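PDB 3N1C: ATP-dependent 6-phosphofructokinase isozyme 2, which catalyses the magnesium-dependent transfer of phosphate from ATP to fructose 6-phosphate, giving fructose 1,6-bisphosphate, the committing step of glycolysis, and works as a homodimer. Local coordinates for residues 182-187 / 216-221; 192-197 / 210-215; 13-18 / 89-94; 42-47 / 254-259. All blocks are in the same frame, centred on the assembly; numbering follows the deposited sequence.

Contacts 3 and 4 both touch the bound fructose 6-phosphate: the segments of contact 3 hold O3, O4 and the phosphate, while the helices of contact 4 hold O3 and O1. Their centres lie about 17 Å apart, with nearest atoms about 5 Å apart. Contact 1, centred about 17 Å from contact 4, meets it directly, the CE atom of Lys185 lying 3.6 Å from CG2 of Val259; Lys185, Pro186 and Asn187 belong to the ATP sites. Contact 2 packs behind contact 1, Val221 CG2 sitting 3.6 Å from Val213 CG2. Its centre is about 35 Å from that of contact 3 and about 24 Å from that of contact 4, far from both contacts that hold the sugar.

Contact 1 of 4, residues 182-187 / 216-221; sequences ELVKPN and GKAKRV
Arg220 grips Glu182 twice through one nitrogen: NH1 donates to the backbone O of Glu182 at 2.9 Å and, in a salt bridge, to the carboxylate OE2 of Glu182, also at 2.9 Å. The two side chains run side by side in the same direction. The carbonyl O lies in the guanidinium plane, whereas OE2 is tilted from it and is met on its anti side, 30° out of the carboxylate plane. A bend at chi2 (-82°) in Glu182 folds the carboxylate back beside the guanidinium. CE of Lys219 lies 3.4 Å from OE1 of Glu182, so the methylene end of the lysine, rather than its ammonium, touches the acid.

Further along, Val184 N donates to Arg220 O at 3.2 Å, and Val184 pairs with Val221 in a single bridge. CG2 of Val184 reaches CG2 of Val221 at 4.0 Å, and Pro186 CD meets Val221 CG1. Outside this layer, Leu172 and Leu176 of helix 169-178 pack on Val184, Ile212 and Val213 of helix 204-214 pack on Val221, and Arg162 adds a second salt bridge to Glu182 OE2. The bridge ties strand 183-184 to the start of strand 221-224, close to the ATP-binding residues Lys185 to Asn187. With two arginines at OE2, the buried carboxylate of Glu182 is probably kept ionised.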
# COMPACT_ATOMS: atom_id res chain seq x y z
N GLU A 182 4.10 -30.05 -26.83
CA GLU A 182 4.51 -31.13 -25.93
C GLU A 182 4.07 -30.88 -24.50
O GLU A 182 3.65 -31.80 -23.80
CB GLU A 182 6.02 -31.33 -25.99
CG GLU A 182 6.54 -31.91 -27.30
CD GLU A 182 6.40 -33.42 -27.37
OE1 GLU A 182 6.44 -33.97 -28.49
OE2 GLU A 182 6.26 -34.06 -26.30
N LEU A 183 4.16 -29.63 -24.06
CA LEU A 183 3.91 -29.29 -22.66
C LEU A 183 3.56 -27.82 -22.57
O LEU A 183 4.22 -26.99 -23.21
CB LEU A 183 5.17 -29.55 -21.83
CG LEU A 183 5.13 -29.93 -20.35
CD1 LEU A 183 6.37 -29.40 -19.64
CD2 LEU A 183 3.87 -29.45 -19.65
N VAL A 184 2.53 -27.48 -21.81
CA VAL A 184 2.30 -26.10 -21.41
C VAL A 184 2.06 -26.03 -19.90
O VAL A 184 1.61 -27.00 -19.30
CB VAL A 184 1.14 -25.45 -22.17
CG1 VAL A 184 1.45 -25.40 -23.66
CG2 VAL A 184 -0.16 -26.19 -21.91
N LYS A 185 2.37 -24.88 -19.31
CA LYS A 185 2.27 -24.72 -17.86
C LYS A 185 1.52 -23.45 -17.47
O LYS A 185 2.13 -22.50 -16.98
CB LYS A 185 3.66 -24.74 -17.21
CG LYS A 185 3.64 -24.84 -15.68
CD LYS A 185 4.96 -24.40 -15.04
CE LYS A 185 5.28 -22.93 -15.35
NZ LYS A 185 4.19 -22.03 -14.91
N PRO A 186 0.20 -23.42 -17.69
CA PRO A 186 -0.57 -22.23 -17.31
C PRO A 186 -0.81 -22.20 -15.80
O PRO A 186 -0.93 -23.25 -15.18
CB PRO A 186 -1.92 -22.42 -18.02
CG PRO A 186 -1.91 -23.84 -18.57
CD PRO A 186 -0.66 -24.53 -18.14
N ASN A 187 -0.88 -21.00 -15.23
CA ASN A 187 -1.44 -20.87 -13.89
C ASN A 187 -2.96 -20.86 -14.01
O ASN A 187 -3.50 -20.88 -15.12
CB ASN A 187 -0.92 -19.63 -13.16
CG ASN A 187 -1.34 -18.33 -13.84
OD1 ASN A 187 -2.33 -18.28 -14.56
ND2 ASN A 187 -0.59 -17.26 -13.59
N GLY A 216 -6.16 -32.12 -28.58
CA GLY A 216 -4.92 -32.30 -29.31
C GLY A 216 -4.06 -31.04 -29.37
O GLY A 216 -3.03 -31.02 -30.04
N LYS A 217 -4.49 -29.99 -28.69
CA LYS A 217 -3.74 -28.74 -28.70
C LYS A 217 -2.43 -28.86 -27.93
O LYS A 217 -1.41 -28.27 -28.31
CB LYS A 217 -4.59 -27.58 -28.18
CG LYS A 217 -5.69 -27.16 -29.16
CD LYS A 217 -6.64 -26.14 -28.55
CE LYS A 217 -7.72 -25.74 -29.55
NZ LYS A 217 -8.75 -24.84 -28.95
N ALA A 218 -2.45 -29.63 -26.84
CA ALA A 218 -1.23 -29.94 -26.11
C ALA A 218 -1.24 -31.41 -25.68
O ALA A 218 -2.30 -31.98 -25.39
CB ALA A 218 -1.09 -29.03 -24.89
N LYS A 219 -0.06 -32.01 -25.64
CA LYS A 219 0.09 -33.39 -25.22
C LYS A 219 0.02 -33.50 -23.70
O LYS A 219 -0.49 -34.49 -23.16
CB LYS A 219 1.42 -33.96 -25.71
CG LYS A 219 1.61 -33.90 -27.23
CD LYS A 219 2.87 -34.64 -27.64
CE LYS A 219 3.15 -34.49 -29.12
NZ LYS A 219 1.97 -34.86 -29.95
N ARG A 220 0.52 -32.48 -23.02
CA ARG A 220 0.51 -32.43 -21.57
C ARG A 220 0.19 -31.03 -21.10
O ARG A 220 0.67 -30.05 -21.67
CB ARG A 220 1.88 -32.83 -21.02
CG ARG A 220 2.34 -34.20 -21.45
CD ARG A 220 3.83 -34.36 -21.25
NE ARG A 220 4.31 -35.56 -21.92
CZ ARG A 220 4.64 -35.61 -23.20
NH1 ARG A 220 4.55 -34.52 -23.96
NH2 ARG A 220 5.05 -36.75 -23.74
N VAL A 221 -0.62 -30.94 -20.05
CA VAL A 221 -0.90 -29.65 -19.41
C VAL A 221 -0.59 -29.76 -17.93
O VAL A 221 -1.18 -30.59 -17.23
CB VAL A 221 -2.37 -29.24 -19.58
CG1 VAL A 221 -2.64 -27.94 -18.82
CG2 VAL A 221 -2.73 -29.09 -21.06

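Contact 2 of 4, residues 192-197 / 210-215; sequences SALVNR and QEIVNS
Leu194 opens the contact by laying CD1 against CD1 of Ile212 at 3.9 Å, the two side chains crossing at about a right angle. Leu172 and Leu176 of helix 169-178 also touch Leu194, and Leu176 touches Ile212 as well, which places this pair at the inner side of the contact. One residue on, Val195 divides its methyls. CG2 packs loosely on Ile212 CG1, while CG1, anti to the backbone N (chi1 -173°), lies 3.2 Å from the carboxylate OE2 of Glu211. Asn196 then breaks the helix with a positive phi in a Schellman motif and turns the chain toward Arg197, whose backbone O takes a bond from Ser192 OG, 2.7 Å long, that holds it to the last turn. The arginine side chain approaches Glu211 from the opposite direction, end-on, and NH1 and NH2 both donate to OE1 of Glu211, each at 2.9 Å. A further NH1 bond to Glu211 OE2, 3.4 Å long, is weak. OE1 is met on its syn side, and the guanidinium and carboxylate planes are only 19° apart. An extended chain carries the Glu211 carboxylate out to this meeting, and an alanine here would probably leave the Arg197 guanidinium without its acid and free to turn, and uncover CG1 of Val195. The arrangement joins the C-terminal ends of helices 188-195 and 204-214, two consecutive helices of this PfkB-family, ribokinase-like kinase, at the protein surface.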
# COMPACT_ATOMS: atom_id res chain seq x y z
N SER A 192 -7.98 -20.41 -17.05
CA SER A 192 -9.36 -19.94 -17.11
C SER A 192 -9.62 -19.16 -18.40
O SER A 192 -10.68 -19.28 -19.01
CB SER A 192 -9.68 -19.05 -15.90
OG SER A 192 -10.94 -18.42 -16.06
N ALA A 193 -8.64 -18.35 -18.80
CA ALA A 193 -8.76 -17.57 -20.02
C ALA A 193 -8.71 -18.48 -21.25
O ALA A 193 -9.47 -18.29 -22.20
CB ALA A 193 -7.67 -16.51 -20.09
N LEU A 194 -7.82 -19.47 -21.21
CA LEU A 194 -7.66 -20.39 -22.33
C LEU A 194 -8.96 -21.09 -22.71
O LEU A 194 -9.24 -21.30 -23.90
CB LEU A 194 -6.58 -21.42 -22.02
CG LEU A 194 -5.13 -20.94 -22.11
CD1 LEU A 194 -4.18 -22.03 -21.62
CD2 LEU A 194 -4.80 -20.55 -23.54
N VAL A 195 -9.76 -21.47 -21.72
CA VAL A 195 -11.00 -22.19 -21.98
C VAL A 195 -12.22 -21.27 -21.90
O VAL A 195 -13.36 -21.70 -22.09
CB VAL A 195 -11.16 -23.39 -21.03
CG1 VAL A 195 -12.37 -24.23 -21.43
CG2 VAL A 195 -9.91 -24.26 -21.05
N ASN A 196 -11.97 -20.00 -21.60
CA ASN A 196 -13.02 -18.98 -21.63
C ASN A 196 -14.17 -19.25 -20.66
O ASN A 196 -15.34 -19.14 -21.02
CB ASN A 196 -13.57 -18.82 -23.05
CG ASN A 196 -14.33 -17.53 -23.25
OD1 ASN A 196 -14.12 -16.56 -22.52
ND2 ASN A 196 -15.22 -17.51 -24.23
N ARG A 197 -13.82 -19.60 -19.42
CA ARG A 197 -14.82 -19.73 -18.37
C ARG A 197 -14.15 -19.68 -17.01
O ARG A 197 -12.97 -20.00 -16.88
CB ARG A 197 -15.64 -21.02 -18.52
CG ARG A 197 -14.92 -22.28 -18.09
CD ARG A 197 -15.86 -23.48 -18.10
NE ARG A 197 -15.23 -24.68 -17.55
CZ ARG A 197 -14.57 -25.58 -18.28
NH1 ARG A 197 -14.44 -25.40 -19.58
NH2 ARG A 197 -14.03 -26.64 -17.69
N GLN A 210 -7.79 -31.01 -19.02
CA GLN A 210 -8.11 -32.19 -19.81
C GLN A 210 -8.71 -31.84 -21.17
O GLN A 210 -8.46 -32.53 -22.16
CB GLN A 210 -9.05 -33.13 -19.06
CG GLN A 210 -9.12 -34.53 -19.66
CD GLN A 210 -7.80 -35.26 -19.54
OE1 GLN A 210 -7.27 -35.44 -18.44
NE2 GLN A 210 -7.25 -35.68 -20.67
N GLU A 211 -9.50 -30.77 -21.22
CA GLU A 211 -10.08 -30.30 -22.47
C GLU A 211 -9.02 -29.93 -23.49
O GLU A 211 -9.12 -30.27 -24.67
CB GLU A 211 -10.98 -29.09 -22.23
CG GLU A 211 -12.30 -29.41 -21.56
CD GLU A 211 -13.11 -28.16 -21.27
OE1 GLU A 211 -13.75 -28.10 -20.20
OE2 GLU A 211 -13.09 -27.23 -22.11
N ILE A 212 -8.00 -29.21 -23.02
CA ILE A 212 -6.91 -28.77 -23.89
C ILE A 212 -6.15 -29.98 -24.43
O ILE A 212 -5.84 -30.05 -25.62
CB ILE A 212 -5.94 -27.83 -23.15
CG1 ILE A 212 -6.63 -26.50 -22.85
CG2 ILE A 212 -4.68 -27.60 -23.98
CD1 ILE A 212 -5.76 -25.53 -22.06
N VAL A 213 -5.87 -30.94 -23.55
CA VAL A 213 -5.21 -32.18 -23.98
C VAL A 213 -6.08 -32.97 -24.96
O VAL A 213 -5.63 -33.35 -26.05
CB VAL A 213 -4.85 -33.07 -22.76
CG1 VAL A 213 -4.52 -34.48 -23.22
CG2 VAL A 213 -3.68 -32.47 -21.98
N ASN A 214 -7.34 -33.21 -24.59
CA ASN A 214 -8.26 -33.96 -25.43
C ASN A 214 -8.41 -33.37 -26.84
O ASN A 214 -8.59 -34.11 -27.81
CB ASN A 214 -9.64 -34.06 -24.77
CG ASN A 214 -9.65 -35.00 -23.57
OD1 ASN A 214 -10.66 -35.12 -22.87
ND2 ASN A 214 -8.53 -35.68 -23.33
N SER A 215 -8.32 -32.05 -26.95
CA SER A 215 -8.45 -31.37 -28.25
C SER A 215 -7.23 -31.59 -29.15
O SER A 215 -7.26 -31.26 -30.34
CB SER A 215 -8.67 -29.87 -28.04
OG SER A 215 -7.49 -29.24 -27.57

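Contact 3 of 4, residues 13-18 / 89-94; sequences LDSATI and TRQNLH. With F6P (6-O-phosphono-beta-D-fructofuranose), chain E.
Strands 13-18 and 91-94 run parallel, 4.6 Å apart at closest approach and 27° from exact alignment, with Ser15 facing Leu93 and Ala16 facing His94 in register. Ser15 O accepts from His94 N at 2.8 Å, and Asn92 O takes two bonds, from Ser15 N and from Ser15 OG, the latter 2.7 Å long. The serine hydroxyl reaches that carbonyl because chi1 (60°) sets OG between its backbone N and carbonyl carbon; CD1 of Leu93 lies beside it.

The sheet face of Asp14 and Asn92 holds the sugar. Asp14 OD1 accepts from O4 of fructose 6-phosphate at 2.6 Å, OD2 lies so close to O3 that the exact distance is doubtful, and Asn92 ND2 donates to O4 at 2.8 Å, nearly straight (166°). Asn92 OD1 is tied to Met108 N, which fixes the turn of the amide. Next to Gln91 in the chain, Arg90 directs NH1 and NH2 to the same phosphate oxygen, O2P, the NH1 bond being 2.7 Å. Lys27 and Arg29 of the second subunit also bind the ligand. On the opposite face, with Ser15 and Gln91, Leu93 packs on Leu93 of the second subunit. Such a substrate-covering sheet that also pairs subunits is the beta lid of dimeric ribokinase-family sugar kinases.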
# COMPACT_ATOMS: atom_id res chain seq x y z
N LEU A 13 18.97 -8.49 -19.23
CA LEU A 13 20.04 -8.36 -18.26
C LEU A 13 19.38 -7.91 -16.96
O LEU A 13 18.96 -6.76 -16.84
CB LEU A 13 21.06 -7.32 -18.72
CG LEU A 13 22.18 -6.98 -17.72
CD1 LEU A 13 23.11 -8.18 -17.53
CD2 LEU A 13 22.97 -5.76 -18.19
N ASP A 14 19.26 -8.82 -16.01
CA ASP A 14 18.56 -8.54 -14.75
C ASP A 14 19.47 -7.81 -13.76
O ASP A 14 20.48 -8.37 -13.32
CB ASP A 14 18.08 -9.85 -14.11
CG ASP A 14 16.87 -10.44 -14.79
OD1 ASP A 14 16.33 -9.84 -15.74
OD2 ASP A 14 16.46 -11.55 -14.38
N SER A 15 19.11 -6.59 -13.40
CA SER A 15 19.84 -5.87 -12.35
C SER A 15 19.07 -6.00 -11.04
O SER A 15 17.84 -5.99 -11.02
CB SER A 15 20.04 -4.40 -12.73
OG SER A 15 18.79 -3.76 -12.92
N ALA A 16 19.81 -6.13 -9.93
CA ALA A 16 19.20 -6.24 -8.61
C ALA A 16 19.86 -5.27 -7.64
O ALA A 16 21.08 -5.10 -7.65
CB ALA A 16 19.32 -7.67 -8.09
N THR A 17 19.05 -4.63 -6.79
CA THR A 17 19.57 -3.65 -5.85
C THR A 17 18.83 -3.72 -4.52
O THR A 17 17.76 -4.33 -4.41
CB THR A 17 19.46 -2.21 -6.40
OG1 THR A 17 20.13 -1.31 -5.51
CG2 THR A 17 18.00 -1.78 -6.51
N ILE A 18 19.40 -3.09 -3.50
CA ILE A 18 18.81 -3.08 -2.17
C ILE A 18 18.61 -1.65 -1.70
O ILE A 18 19.46 -0.79 -1.91
CB ILE A 18 19.71 -3.81 -1.15
CG1 ILE A 18 20.16 -5.16 -1.70
CG2 ILE A 18 18.99 -3.97 0.18
CD1 ILE A 18 21.30 -5.78 -0.92
N THR A 89 19.94 -5.00 -25.47
CA THR A 89 19.23 -5.90 -24.56
C THR A 89 18.63 -5.13 -23.38
O THR A 89 19.30 -4.32 -22.76
CB THR A 89 20.19 -6.98 -24.01
OG1 THR A 89 20.62 -7.82 -25.08
CG2 THR A 89 19.50 -7.83 -22.96
N ARG A 90 17.36 -5.39 -23.09
CA ARG A 90 16.69 -4.71 -21.99
C ARG A 90 17.34 -5.01 -20.64
O ARG A 90 17.97 -6.07 -20.45
CB ARG A 90 15.21 -5.10 -21.93
CG ARG A 90 15.00 -6.54 -21.49
CD ARG A 90 13.54 -6.87 -21.31
NE ARG A 90 13.31 -8.31 -21.34
CZ ARG A 90 12.20 -8.91 -20.90
NH1 ARG A 90 11.21 -8.19 -20.39
NH2 ARG A 90 12.08 -10.23 -20.97
N GLN A 91 17.18 -4.09 -19.71
CA GLN A 91 17.69 -4.25 -18.35
C GLN A 91 16.55 -4.06 -17.36
O GLN A 91 16.04 -2.96 -17.18
CB GLN A 91 18.82 -3.24 -18.08
CG GLN A 91 19.37 -3.27 -16.65
CD GLN A 91 20.65 -2.46 -16.49
OE1 GLN A 91 21.51 -2.45 -17.37
NE2 GLN A 91 20.78 -1.79 -15.35
N ASN A 92 16.14 -5.16 -16.74
CA ASN A 92 15.07 -5.12 -15.75
C ASN A 92 15.62 -4.84 -14.36
O ASN A 92 16.79 -5.08 -14.08
CB ASN A 92 14.27 -6.42 -15.79
CG ASN A 92 13.50 -6.58 -17.09
OD1 ASN A 92 13.29 -5.61 -17.82
ND2 ASN A 92 13.05 -7.81 -17.38
N LEU A 93 14.77 -4.30 -13.48
CA LEU A 93 15.23 -3.93 -12.15
C LEU A 93 14.50 -4.70 -11.06
O LEU A 93 13.28 -4.70 -11.00
CB LEU A 93 15.08 -2.43 -11.92
CG LEU A 93 15.59 -1.95 -10.56
CD1 LEU A 93 17.07 -2.26 -10.39
CD2 LEU A 93 15.32 -0.47 -10.36
N HIS A 94 15.28 -5.37 -10.21
CA HIS A 94 14.74 -6.07 -9.06
C HIS A 94 15.14 -5.30 -7.81
O HIS A 94 16.32 -5.08 -7.57
CB HIS A 94 15.32 -7.49 -8.99
CG HIS A 94 14.99 -8.21 -7.72
ND1 HIS A 94 14.00 -9.17 -7.65
CD2 HIS A 94 15.50 -8.10 -6.47
CE1 HIS A 94 13.93 -9.63 -6.41
NE2 HIS A 94 14.82 -9.00 -5.68
O1 F6P E . 10.80 -15.30 -15.23
C1 F6P E . 11.82 -14.51 -14.70
C2 F6P E . 12.57 -13.82 -15.88
O2 F6P E . 12.33 -14.17 -17.26
C3 F6P E . 13.55 -12.67 -15.58
O3 F6P E . 14.89 -13.00 -15.43
C4 F6P E . 13.08 -11.38 -16.15
O4 F6P E . 13.72 -10.14 -16.01
C5 F6P E . 11.60 -11.56 -16.38
O5 F6P E . 11.35 -12.96 -15.99
C6 F6P E . 11.19 -11.30 -17.84
O6 F6P E . 9.79 -11.41 -17.92
P F6P E . 9.00 -11.48 -19.37
O1P F6P E . 9.53 -12.75 -20.29
O2P F6P E . 9.24 -10.10 -20.23
O3P F6P E . 7.58 -11.67 -19.12

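Contact 4 of 4, residues 42-47 / 254-259; sequences INVARA and AGDSMV. With F6P (6-O-phosphono-beta-D-fructofuranose), chain E.
Asn43 reaches from helix 40-50 toward Asp256, and its atoms can be followed outward. CB touches the acid first, 3.6 Å from Asp256 CB and nearer still to OD1. Beyond it, CG carries the amide, whose plane stands 34° from that of the Asp256 carboxylate. With CG anti to its carbonyl carbon (chi1 -70°), the amide lies between the acid and the sugar, and Asn43 ND2 donates to OD1 of Asp256 at 3.1 Å. Asn43 ND2 also donates to O3 of fructose 6-phosphate (F6P O3) at 3.0 Å, the straighter bond. OD1 of Asp256 is met on its anti side, out of the carboxylate plane. At the other branch, Asn43 OD1 accepts from NH1 of Arg46 at 3.0 Å, lying in the guanidinium plane, and Arg46 is itself held by Glu76. This second-shell bond is consistent with the amide orientation that turns ND2 to the substrate. A leucine in place of Asn43 would probably leave sugar O3 and Asp256 OD1 without the N-H groups of ND2, and Arg46 NH1 without this acceptor.

Below the polar layer, Val44 CG2 meets Val259 CG1 at 3.9 Å, and Ala47 CB packs on Ser257 CA at 3.7 Å; the small residue suits helix segments whose axes cross at -60°, 7.8 Å apart. Asp256, probably the catalytic residue, accepts from sugar O1 through OD1 at 2.8 Å. O1 is the hydroxyl that becomes phosphorylated, so the geometry is consistent with Asp256 acting as the base that activates it.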
# COMPACT_ATOMS: atom_id res chain seq x y z
N ILE A 42 16.18 -18.51 -21.08
CA ILE A 42 17.52 -18.45 -20.48
C ILE A 42 17.51 -19.00 -19.06
O ILE A 42 18.37 -19.81 -18.70
CB ILE A 42 18.06 -17.00 -20.52
CG1 ILE A 42 18.63 -16.71 -21.91
CG2 ILE A 42 19.11 -16.77 -19.44
CD1 ILE A 42 18.67 -15.23 -22.26
N ASN A 43 16.53 -18.59 -18.26
CA ASN A 43 16.38 -19.13 -16.91
C ASN A 43 16.08 -20.63 -16.93
O ASN A 43 16.54 -21.38 -16.07
CB ASN A 43 15.31 -18.37 -16.14
CG ASN A 43 15.75 -16.96 -15.78
OD1 ASN A 43 16.91 -16.73 -15.48
ND2 ASN A 43 14.81 -16.01 -15.83
N VAL A 44 15.33 -21.07 -17.94
CA VAL A 44 15.05 -22.49 -18.10
C VAL A 44 16.34 -23.28 -18.34
O VAL A 44 16.55 -24.34 -17.76
CB VAL A 44 14.06 -22.73 -19.25
CG1 VAL A 44 13.94 -24.22 -19.55
CG2 VAL A 44 12.70 -22.12 -18.92
N ALA A 45 17.21 -22.76 -19.20
CA ALA A 45 18.48 -23.41 -19.46
C ALA A 45 19.37 -23.40 -18.22
O ALA A 45 20.11 -24.36 -17.98
CB ALA A 45 19.19 -22.73 -20.63
N ARG A 46 19.29 -22.33 -17.44
CA ARG A 46 20.08 -22.20 -16.22
C ARG A 46 19.63 -23.22 -15.17
O ARG A 46 20.45 -23.84 -14.50
CB ARG A 46 19.98 -20.78 -15.65
CG ARG A 46 20.60 -19.69 -16.51
CD ARG A 46 20.30 -18.31 -15.91
NE ARG A 46 21.03 -18.06 -14.68
CZ ARG A 46 20.56 -17.38 -13.64
NH1 ARG A 46 19.33 -16.88 -13.67
NH2 ARG A 46 21.31 -17.21 -12.56
N ALA A 47 18.31 -23.38 -15.03
CA ALA A 47 17.77 -24.35 -14.08
C ALA A 47 18.17 -25.75 -14.51
O ALA A 47 18.56 -26.57 -13.68
CB ALA A 47 16.25 -24.24 -14.01
N ALA A 254 10.56 -19.77 -9.39
CA ALA A 254 9.79 -21.02 -9.31
C ALA A 254 9.21 -21.53 -10.65
O ALA A 254 9.26 -22.73 -10.92
CB ALA A 254 8.67 -20.88 -8.28
N GLY A 255 8.68 -20.63 -11.47
CA GLY A 255 8.10 -21.00 -12.75
C GLY A 255 9.12 -21.54 -13.73
O GLY A 255 8.96 -22.63 -14.29
N ASP A 256 10.18 -20.77 -13.95
CA ASP A 256 11.23 -21.16 -14.89
C ASP A 256 11.93 -22.44 -14.46
O ASP A 256 12.22 -23.31 -15.28
CB ASP A 256 12.25 -20.03 -15.05
CG ASP A 256 11.68 -18.83 -15.78
OD1 ASP A 256 12.19 -17.71 -15.57
OD2 ASP A 256 10.73 -19.01 -16.57
N SER A 257 12.20 -22.56 -13.16
CA SER A 257 12.85 -23.75 -12.62
C SER A 257 11.97 -24.97 -12.84
O SER A 257 12.45 -26.05 -13.17
CB SER A 257 13.16 -23.57 -11.13
OG SER A 257 14.21 -22.64 -10.94
N MET A 258 10.67 -24.78 -12.63
CA MET A 258 9.69 -25.84 -12.80
C MET A 258 9.63 -26.30 -14.25
O MET A 258 9.65 -27.49 -14.53
CB MET A 258 8.31 -25.35 -12.36
CG MET A 258 7.21 -26.38 -12.50
SD MET A 258 5.68 -25.84 -11.74
CE MET A 258 4.59 -27.17 -12.23
N VAL A 259 9.63 -25.39 -15.16
CA VAL A 259 9.68 -25.71 -16.59
C VAL A 259 10.97 -26.45 -16.93
O VAL A 259 10.94 -27.44 -17.66
CB VAL A 259 9.57 -24.45 -17.46
CG1 VAL A 259 9.90 -24.77 -18.91
CG2 VAL A 259 8.19 -23.83 -17.33
O1 F6P E . 10.80 -15.30 -15.23
C1 F6P E . 11.82 -14.51 -14.70
C2 F6P E . 12.57 -13.82 -15.88
O2 F6P E . 12.33 -14.17 -17.26
C3 F6P E . 13.55 -12.67 -15.58
O3 F6P E . 14.89 -13.00 -15.43
C4 F6P E . 13.08 -11.38 -16.15
O4 F6P E . 13.72 -10.14 -16.01
C5 F6P E . 11.60 -11.56 -16.38
O5 F6P E . 11.35 -12.96 -15.99
C6 F6P E . 11.19 -11.30 -17.84
O6 F6P E . 9.79 -11.41 -17.92
P F6P E . 9.00 -11.48 -19.37
O1P F6P E . 9.53 -12.75 -20.29
O2P F6P E . 9.24 -10.10 -20.23
O3P F6P E . 7.58 -11.67 -19.12